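Local atomic coordinates of uncharacterized protein (PDB entry 4Q0Y), a protein that is of unknown function but has a hot-dog, thioesterase-like fold. Residues Ser20-Asp25 with Ser69-Pro74; Leu90-Val95 with Tyr103-Gly108. All coordinates share one frame; numbering follows the deposited sequence. Where two conformers were deposited one is given.

Interaction 1 (Ser20-Asp25 with Ser69-Pro74); sequences SKFSND and SYHIQP
The Phe22 ring takes His71 CB against one of its faces, a CH-pi contact with that carbon 4.1 Å from the ring centroid. At its edge, near its plane, the ring meets the backbone of the strand: Phe22 CE1 comes to 3.4 Å from Ile72 O, and CZ looks toward Gln73 N. The two rings lie oblique to each other, planes at 34°, as the side chains run past one another in opposite directions. The imidazole turns its own edge to the loop. Ser23 N and Lys21 O both lie in its plane, and Ser23 N gives a weak, bent hydrogen bond to His71 ND1 at 3.1 Å, while Lys21 O sits 3.4 Å from His71 CE1. Tyr92 of strand 83-95 stacks on the imidazole, Phe16 meets it edge-to-face, and NE2 has a weak bond to Ser18 O. Phe22 can reach the strand because its CG stands anti to the backbone N (chi1 -168°). Ser23 lays CB against His71 ND1, but sends its hydroxyl elsewhere: OG accepts from Asp25 N, forming an ST turn, and is also hydrogen-bonded to Lys15 O. The loop between strands 4-15 and 26-30 thus folds over one face of the antiparallel sheet, with Phe14 of strand 4-15 edge-to-face with Phe22 and Leu90 of strand 83-95 also touching it.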
ATOM      1  N   SER B  20      -5.883   7.515 -27.672  1.00 16.69           N
ATOM      2  CA  SER B  20      -7.321   7.805 -27.665  1.00 18.14           C
ATOM      3  C   SER B  20      -8.249   6.593 -27.533  1.00 19.82           C
ATOM      4  O   SER B  20      -9.409   6.751 -27.140  1.00 19.59           O
ATOM      5  CB  SER B  20      -7.681   8.615 -28.918  1.00 19.58           C
ATOM      6  OG  SER B  20      -7.476   7.861 -30.100  1.00 22.99           O
ATOM      7  N   LYS B  21      -7.768   5.415 -27.916  1.00 16.32           N
ATOM      8  CA  LYS B  21      -8.551   4.195 -27.950  1.00 16.83           C
ATOM      9  C   LYS B  21      -7.796   3.120 -27.180  1.00 16.06           C
ATOM     10  O   LYS B  21      -6.615   2.931 -27.435  1.00 17.78           O
ATOM     11  CB  LYS B  21      -8.715   3.794 -29.420  1.00 21.68           C
ATOM     12  CG  LYS B  21      -9.550   4.759 -30.284  1.00 26.56           C
ATOM     13  CD  LYS B  21     -10.971   5.094 -29.745  1.00 31.36           C
ATOM     14  CE  LYS B  21     -11.730   3.862 -29.283  1.00 34.76           C
ATOM     15  NZ  LYS B  21     -13.184   4.132 -29.070  1.00 34.30           N
ATOM     16  N   PHE B  22      -8.451   2.454 -26.237  1.00 14.64           N
ATOM     17  CA  PHE B  22      -7.805   1.400 -25.457  1.00 13.18           C
ATOM     18  C   PHE B  22      -7.486   0.185 -26.363  1.00 12.13           C
ATOM     19  O   PHE B  22      -8.306  -0.278 -27.104  1.00 13.52           O
ATOM     20  CB  PHE B  22      -8.669   0.960 -24.284  1.00 15.42           C
ATOM     21  CG  PHE B  22      -7.941   0.105 -23.313  1.00 12.24           C
ATOM     22  CD1 PHE B  22      -7.186   0.670 -22.295  1.00 13.13           C
ATOM     23  CD2 PHE B  22      -8.011  -1.280 -23.398  1.00 13.96           C
ATOM     24  CE1 PHE B  22      -6.488  -0.111 -21.396  1.00 14.48           C
ATOM     25  CE2 PHE B  22      -7.300  -2.066 -22.512  1.00 13.16           C
ATOM     26  CZ  PHE B  22      -6.559  -1.490 -21.479  1.00 11.78           C
ATOM     27  N   SER B  23      -6.298  -0.352 -26.198  1.00 14.50           N
ATOM     28  CA  SER B  23      -5.678  -1.276 -27.121  1.00 13.79           C
ATOM     29  C   SER B  23      -6.289  -2.639 -26.940  1.00 14.04           C
ATOM     30  O   SER B  23      -6.602  -3.009 -25.811  1.00 14.90           O
ATOM     31  CB  SER B  23      -4.183  -1.404 -26.796  1.00 13.47           C
ATOM     32  OG  SER B  23      -3.551  -2.392 -27.616  1.00 12.95           O
ATOM     33  N   ASN B  24      -6.428  -3.363 -28.060  1.00 15.75           N
ATOM     34  CA  ASN B  24      -6.849  -4.774 -28.086  1.00 18.47           C
ATOM     35  C   ASN B  24      -5.726  -5.707 -28.523  1.00 17.26           C
ATOM     36  O   ASN B  24      -5.997  -6.878 -28.851  1.00 17.82           O
ATOM     37  CB  ASN B  24      -7.982  -4.949 -29.095  1.00 23.53           C
ATOM     38  CG  ASN B  24      -9.191  -4.096 -28.792  1.00 31.11           C
ATOM     39  OD1 ASN B  24      -9.732  -3.484 -29.694  1.00 47.06           O
ATOM     40  ND2 ASN B  24      -9.619  -4.051 -27.540  1.00 33.89           N
ATOM     41  N   ASP B  25      -4.488  -5.205 -28.519  1.00 16.46           N
ATOM     42  CA  ASP B  25      -3.290  -5.996 -28.900  1.00 16.58           C
ATOM     43  C   ASP B  25      -2.650  -6.501 -27.602  1.00 14.66           C
ATOM     44  O   ASP B  25      -1.811  -5.842 -27.004  1.00 15.17           O
ATOM     45  CB  ASP B  25      -2.341  -5.094 -29.692  1.00 15.29           C
ATOM     46  CG  ASP B  25      -1.141  -5.814 -30.240  1.00 18.16           C
ATOM     47  OD1 ASP B  25      -0.937  -7.009 -29.962  1.00 18.25           O
ATOM     48  OD2 ASP B  25      -0.385  -5.161 -30.970  1.00 20.24           O
ATOM     49  N   SER B  69       5.839   1.338 -21.843  1.00 15.41           N
ATOM     50  CA  SER B  69       4.575   1.981 -22.234  0.50 15.65           C
ATOM     51  C   SER B  69       3.580   0.869 -22.526  1.00 15.55           C
ATOM     52  O   SER B  69       3.829   0.022 -23.378  1.00 15.98           O
ATOM     53  CB  SER B  69       4.682   2.938 -23.422  0.50 15.98           C
ATOM     54  OG  SER B  69       5.796   3.779 -23.293  0.50 16.38           O
ATOM     55  N   TYR B  70       2.473   0.895 -21.806  1.00 13.15           N
ATOM     56  CA  TYR B  70       1.415  -0.107 -21.958  1.00 13.17           C
ATOM     57  C   TYR B  70       0.040   0.498 -21.778  1.00 12.94           C
ATOM     58  O   TYR B  70      -0.123   1.569 -21.179  1.00 14.30           O
ATOM     59  CB  TYR B  70       1.588  -1.199 -20.921  1.00 12.70           C
ATOM     60  CG  TYR B  70       2.824  -2.048 -21.051  1.00 13.23           C
ATOM     61  CD1 TYR B  70       3.036  -2.843 -22.184  1.00 15.67           C
ATOM     62  CD2 TYR B  70       3.757  -2.131 -19.998  1.00 12.57           C
ATOM     63  CE1 TYR B  70       4.156  -3.636 -22.302  1.00 16.51           C
ATOM     64  CE2 TYR B  70       4.888  -2.948 -20.096  1.00 15.42           C
ATOM     65  CZ  TYR B  70       5.096  -3.679 -21.254  1.00 17.43           C
ATOM     66  OH  TYR B  70       6.197  -4.490 -21.395  1.00 17.88           O
ATOM     67  N   HIS B  71      -0.960  -0.180 -22.352  1.00 10.38           N
ATOM     68  CA  HIS B  71      -2.346   0.011 -21.964  1.00 10.96           C
ATOM     69  C   HIS B  71      -2.619  -1.127 -21.019  1.00 11.25           C
ATOM     70  O   HIS B  71      -2.280  -2.258 -21.325  1.00 13.99           O
ATOM     71  CB  HIS B  71      -3.265  -0.039 -23.171  1.00 11.20           C
ATOM     72  CG  HIS B  71      -3.192   1.190 -24.019  1.00 12.04           C
ATOM     73  ND1 HIS B  71      -4.146   1.496 -24.963  1.00 11.94           N
ATOM     74  CD2 HIS B  71      -2.286   2.192 -24.068  1.00 11.40           C
ATOM     75  CE1 HIS B  71      -3.832   2.622 -25.566  1.00 11.99           C
ATOM     76  NE2 HIS B  71      -2.719   3.077 -25.033  1.00 13.40           N
ATOM     77  N   ILE B  72      -3.210  -0.809 -19.865  1.00 10.25           N
ATOM     78  CA  ILE B  72      -3.439  -1.781 -18.822  1.00 10.77           C
ATOM     79  C   ILE B  72      -4.857  -1.727 -18.283  1.00 10.93           C
ATOM     80  O   ILE B  72      -5.498  -0.666 -18.222  1.00 11.29           O
ATOM     81  CB  ILE B  72      -2.420  -1.648 -17.652  1.00 12.03           C
ATOM     82  CG1 ILE B  72      -2.550  -0.281 -16.941  1.00 11.65           C
ATOM     83  CG2 ILE B  72      -1.006  -1.848 -18.167  1.00 12.39           C
ATOM     84  CD1 ILE B  72      -1.713  -0.169 -15.679  1.00 14.17           C
ATOM     85  N   GLN B  73      -5.330  -2.915 -17.887  1.00 12.18           N
ATOM     86  CA  GLN B  73      -6.653  -3.113 -17.308  1.00 12.83           C
ATOM     87  C   GLN B  73      -6.460  -3.820 -15.977  1.00 12.02           C
ATOM     88  O   GLN B  73      -6.407  -5.062 -15.945  1.00 12.87           O
ATOM     89  CB  GLN B  73      -7.548  -3.914 -18.246  1.00 13.75           C
ATOM     90  CG  GLN B  73      -8.963  -4.148 -17.699  1.00 15.66           C
ATOM     91  CD  GLN B  73      -9.781  -5.065 -18.589  1.00 20.37           C
ATOM     92  OE1 GLN B  73      -9.747  -4.963 -19.828  1.00 22.77           O
ATOM     93  NE2 GLN B  73     -10.498  -5.986 -17.971  1.00 22.81           N
ATOM     94  N   PRO B  74      -6.348  -3.050 -14.879  1.00 12.39           N
ATOM     95  CA  PRO B  74      -6.370  -3.670 -13.559  1.00 12.55           C
ATOM     96  C   PRO B  74      -7.780  -4.144 -13.243  1.00 13.08           C
ATOM     97  O   PRO B  74      -8.745  -3.371 -13.403  1.00 14.42           O
ATOM     98  CB  PRO B  74      -5.944  -2.537 -12.607  1.00 13.47           C
ATOM     99  CG  PRO B  74      -6.256  -1.292 -13.330  1.00 16.39           C
ATOM    100  CD  PRO B  74      -6.038  -1.603 -14.792  1.00 12.95           C
TER

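Interaction 2 (Leu90-Val95 with Tyr103-Gly108)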
ATOM      1  N   LEU B  90      -9.408   1.244 -17.220  1.00 13.60           N
ATOM      2  CA  LEU B  90      -8.701   1.200 -18.493  1.00 13.45           C
ATOM      3  C   LEU B  90      -7.728   2.381 -18.449  1.00 13.07           C
ATOM      4  O   LEU B  90      -8.156   3.538 -18.401  1.00 13.04           O
ATOM      5  CB  LEU B  90      -9.663   1.330 -19.665  1.00 15.45           C
ATOM      6  CG  LEU B  90     -10.735   0.231 -19.750  1.00 15.64           C
ATOM      7  CD1 LEU B  90     -11.664   0.499 -20.908  1.00 19.77           C
ATOM      8  CD2 LEU B  90     -10.091  -1.143 -19.871  1.00 13.66           C
ATOM      9  N   LEU B  91      -6.436   2.069 -18.391  1.00 12.21           N
ATOM     10  CA  LEU B  91      -5.390   3.069 -18.212  1.00 12.61           C
ATOM     11  C   LEU B  91      -4.367   2.998 -19.322  1.00 13.09           C
ATOM     12  O   LEU B  91      -4.084   1.934 -19.853  1.00 11.83           O
ATOM     13  CB  LEU B  91      -4.685   2.862 -16.883  1.00 12.77           C
ATOM     14  CG  LEU B  91      -5.545   2.695 -15.627  1.00 14.07           C
ATOM     15  CD1 LEU B  91      -4.649   2.325 -14.457  1.00 14.57           C
ATOM     16  CD2 LEU B  91      -6.309   3.972 -15.346  1.00 15.43           C
ATOM     17  N   TYR B  92      -3.775   4.155 -19.632  1.00 10.94           N
ATOM     18  CA  TYR B  92      -2.513   4.224 -20.400  1.00 11.98           C
ATOM     19  C   TYR B  92      -1.434   4.515 -19.375  1.00 13.08           C
ATOM     20  O   TYR B  92      -1.598   5.418 -18.548  1.00 13.67           O
ATOM     21  CB  TYR B  92      -2.531   5.320 -21.484  1.00 12.25           C
ATOM     22  CG  TYR B  92      -3.838   5.453 -22.275  1.00 13.28           C
ATOM     23  CD1 TYR B  92      -4.585   4.320 -22.678  1.00 13.62           C
ATOM     24  CD2 TYR B  92      -4.287   6.703 -22.683  1.00 14.34           C
ATOM     25  CE1 TYR B  92      -5.765   4.448 -23.398  1.00 14.52           C
ATOM     26  CE2 TYR B  92      -5.470   6.843 -23.409  1.00 14.98           C
ATOM     27  CZ  TYR B  92      -6.206   5.713 -23.757  1.00 14.84           C
ATOM     28  OH  TYR B  92      -7.360   5.836 -24.486  1.00 15.99           O
ATOM     29  N   ILE B  93      -0.324   3.779 -19.432  1.00 12.63           N
ATOM     30  CA  ILE B  93       0.763   3.995 -18.473  1.00 13.33           C
ATOM     31  C   ILE B  93       2.076   4.197 -19.211  1.00 13.01           C
ATOM     32  O   ILE B  93       2.356   3.471 -20.161  1.00 12.33           O
ATOM     33  CB  ILE B  93       0.808   2.880 -17.395  1.00 16.09           C
ATOM     34  CG1 ILE B  93       1.698   3.295 -16.235  1.00 17.62           C
ATOM     35  CG2 ILE B  93       1.254   1.540 -17.974  1.00 16.61           C
ATOM     36  CD1 ILE B  93       1.356   2.594 -14.939  1.00 19.64           C
ATOM     37  N   LEU B  94       2.814   5.240 -18.797  1.00 13.92           N
ATOM     38  CA  LEU B  94       4.112   5.598 -19.368  1.00 13.83           C
ATOM     39  C   LEU B  94       5.081   5.633 -18.202  1.00 14.85           C
ATOM     40  O   LEU B  94       4.958   6.487 -17.323  1.00 13.39           O
ATOM     41  CB  LEU B  94       4.009   6.957 -20.038  1.00 14.38           C
ATOM     42  CG  LEU B  94       3.019   7.070 -21.185  1.00 16.55           C
ATOM     43  CD1 LEU B  94       2.844   8.540 -21.566  1.00 19.00           C
ATOM     44  CD2 LEU B  94       3.469   6.235 -22.370  1.00 17.94           C
ATOM     45  N   VAL B  95       6.013   4.682 -18.164  1.00 14.89           N
ATOM     46  CA  VAL B  95       6.868   4.454 -16.992  1.00 16.49           C
ATOM     47  C   VAL B  95       8.318   4.820 -17.290  1.00 17.16           C
ATOM     48  O   VAL B  95       8.941   4.195 -18.156  1.00 16.66           O
ATOM     49  CB  VAL B  95       6.825   2.983 -16.503  1.00 15.14           C
ATOM     50  CG1 VAL B  95       7.702   2.763 -15.264  1.00 14.65           C
ATOM     51  CG2 VAL B  95       5.400   2.539 -16.222  1.00 14.62           C
ATOM     52  N   TYR B 103       3.672   8.475 -15.884  1.00 14.98           N
ATOM     53  CA  TYR B 103       2.325   9.008 -16.097  1.00 14.20           C
ATOM     54  C   TYR B 103       1.290   7.893 -16.138  1.00 14.04           C
ATOM     55  O   TYR B 103       1.527   6.848 -16.728  1.00 14.25           O
ATOM     56  CB  TYR B 103       2.241   9.780 -17.391  1.00 14.32           C
ATOM     57  CG  TYR B 103       3.178  10.966 -17.425  1.00 17.20           C
ATOM     58  CD1 TYR B 103       4.518  10.811 -17.787  1.00 18.96           C
ATOM     59  CD2 TYR B 103       2.748  12.218 -17.057  1.00 20.60           C
ATOM     60  CE1 TYR B 103       5.397  11.899 -17.792  1.00 22.27           C
ATOM     61  CE2 TYR B 103       3.610  13.322 -17.070  1.00 22.28           C
ATOM     62  CZ  TYR B 103       4.926  13.151 -17.439  1.00 24.89           C
ATOM     63  OH  TYR B 103       5.773  14.242 -17.424  1.00 31.84           O
ATOM     64  N   ILE B 104       0.129   8.164 -15.532  1.00 14.70           N
ATOM     65  CA  ILE B 104      -1.053   7.308 -15.634  1.00 15.36           C
ATOM     66  C   ILE B 104      -2.186   8.171 -16.207  1.00 15.40           C
ATOM     67  O   ILE B 104      -2.460   9.242 -15.667  1.00 17.15           O
ATOM     68  CB  ILE B 104      -1.461   6.731 -14.266  1.00 16.78           C
ATOM     69  CG1 ILE B 104      -0.362   5.765 -13.782  1.00 15.95           C
ATOM     70  CG2 ILE B 104      -2.835   6.041 -14.349  1.00 18.67           C
ATOM     71  CD1 ILE B 104      -0.492   5.336 -12.337  1.00 18.08           C
ATOM     72  N   ILE B 105      -2.800   7.719 -17.305  1.00 14.02           N
ATOM     73  CA  ILE B 105      -3.903   8.425 -17.952  1.00 15.23           C
ATOM     74  C   ILE B 105      -5.118   7.500 -17.924  1.00 13.31           C
ATOM     75  O   ILE B 105      -5.008   6.335 -18.262  1.00 14.26           O
ATOM     76  CB  ILE B 105      -3.550   8.775 -19.420  1.00 15.17           C
ATOM     77  CG1 ILE B 105      -2.292   9.660 -19.500  1.00 17.58           C
ATOM     78  CG2 ILE B 105      -4.733   9.438 -20.137  1.00 15.91           C
ATOM     79  CD1 ILE B 105      -1.693   9.723 -20.894  1.00 19.75           C
ATOM     80  N   PHE B 106      -6.273   8.035 -17.562  1.00 14.16           N
ATOM     81  CA  PHE B 106      -7.506   7.229 -17.534  1.00 12.90           C
ATOM     82  C   PHE B 106      -8.105   7.294 -18.935  1.00 13.32           C
ATOM     83  O   PHE B 106      -8.487   8.364 -19.387  1.00 14.27           O
ATOM     84  CB  PHE B 106      -8.459   7.743 -16.458  1.00 13.38           C
ATOM     85  CG  PHE B 106      -8.056   7.351 -15.063  1.00 13.99           C
ATOM     86  CD1 PHE B 106      -6.991   7.971 -14.434  1.00 15.15           C
ATOM     87  CD2 PHE B 106      -8.707   6.330 -14.395  1.00 13.04           C
ATOM     88  CE1 PHE B 106      -6.584   7.586 -13.172  1.00 13.85           C
ATOM     89  CE2 PHE B 106      -8.310   5.937 -13.120  1.00 14.20           C
ATOM     90  CZ  PHE B 106      -7.259   6.579 -12.498  1.00 15.02           C
ATOM     91  N   SER B 107      -8.153   6.146 -19.616  1.00 13.57           N
ATOM     92  CA  SER B 107      -8.634   6.009 -20.999  1.00 13.48           C
ATOM     93  C   SER B 107     -10.051   6.550 -21.136  1.00 13.54           C
ATOM     94  O   SER B 107     -10.905   6.295 -20.271  1.00 15.86           O
ATOM     95  CB  SER B 107      -8.639   4.535 -21.446  1.00 15.58           C
ATOM     96  OG  SER B 107      -9.126   4.416 -22.780  1.00 18.84           O
ATOM     97  N   GLY B 108     -10.285   7.313 -22.200  1.00 12.83           N
ATOM     98  CA  GLY B 108     -11.570   7.918 -22.465  1.00 14.70           C
ATOM     99  C   GLY B 108     -11.873   9.152 -21.625  1.00 14.34           C
ATOM    100  O   GLY B 108     -13.017   9.599 -21.605  1.00 18.04           O
TER
HETATM  101  O   HOH W   1     -10.896   5.463 -17.641  1.00 26.24           O
HETATM  102  O   HOH W   2      -8.506   8.345 -24.172  1.00 17.11           O
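Leu91 pushes its CD2 methyl onto a face of the Phe106 ring, 3.6 Å from the centroid and only 17° off the ring normal, so the bump rests on the face, shifted toward the CD2-CE2 side of the rim. Ile104 CG2 approaches both leucine methyls about equally, with Leu91 CD1 at 4.1 Å. Ile93 continues this face: its CG1 branch, anti to the backbone N (chi1 -166°), lies side by side with that of Ile104, with Ile93 CD1 3.8 Å from Ile104 CG1. Phe39 and Met43 of helix 33-44 pack onto this row, consistent with a hot-dog-like fold, where a curved antiparallel sheet wraps round a helix. Strands 83-95 and 102-106 form a beta hairpin here. Tyr92-Ile105 and Leu94-Tyr103 are hydrogen-bonded pairs, alternating with the non-hydrogen-bonded pairs Leu91-Phe106 and Ile93-Ile104. On the other face, Ile105 CG2 packs obliquely against the Tyr92 ring, 3.8 Å from Tyr92 CD2, while Leu94 and Tyr103 meet less closely through their CB atoms. The tyrosine stretches past Ile105 toward the open end of the hairpin, away from its turn, where Ser107 CB is 3.5 Å from Tyr92 CE1. Tyr92 OH and Ser107 OG share a 2.8 Å hydrogen bond, and a water links the same phenol oxygen to Gly108 N. Ser107 OG is brought to the phenol by standing anti to its own backbone N (chi1 179°). Beyond the last strand pair, Ser107 N still bonds to Leu90 O at 2.9 Å, from a position tilted out of the carbonyl plane, and Ser107 CB nestles against Leu90 CB at 3.8 Å.

Interactions 1 and 2 share one antiparallel sheet, their centres about 8 Å apart, and strand 68-80 joins them by pairing with strand 83-95. Tyr70 O lies 2.8 Å from Ile93 N and Ile72 N 2.9 Å from Leu91 O, both probable hydrogen bonds. On the sheet face that carries the loop, the rings of His71 and Tyr92 are stacked, with His71 NE2 3.3 Å from Tyr92 CD1, so the histidine met by the loop in interaction 1 also packs on the tyrosine that reaches Ser107 in interaction 2. Ser20 C approaches Tyr92 OH to 3.3 Å. A bound cadmium ion is about 12 Å from the Leu94 side chain and belongs to neither contact.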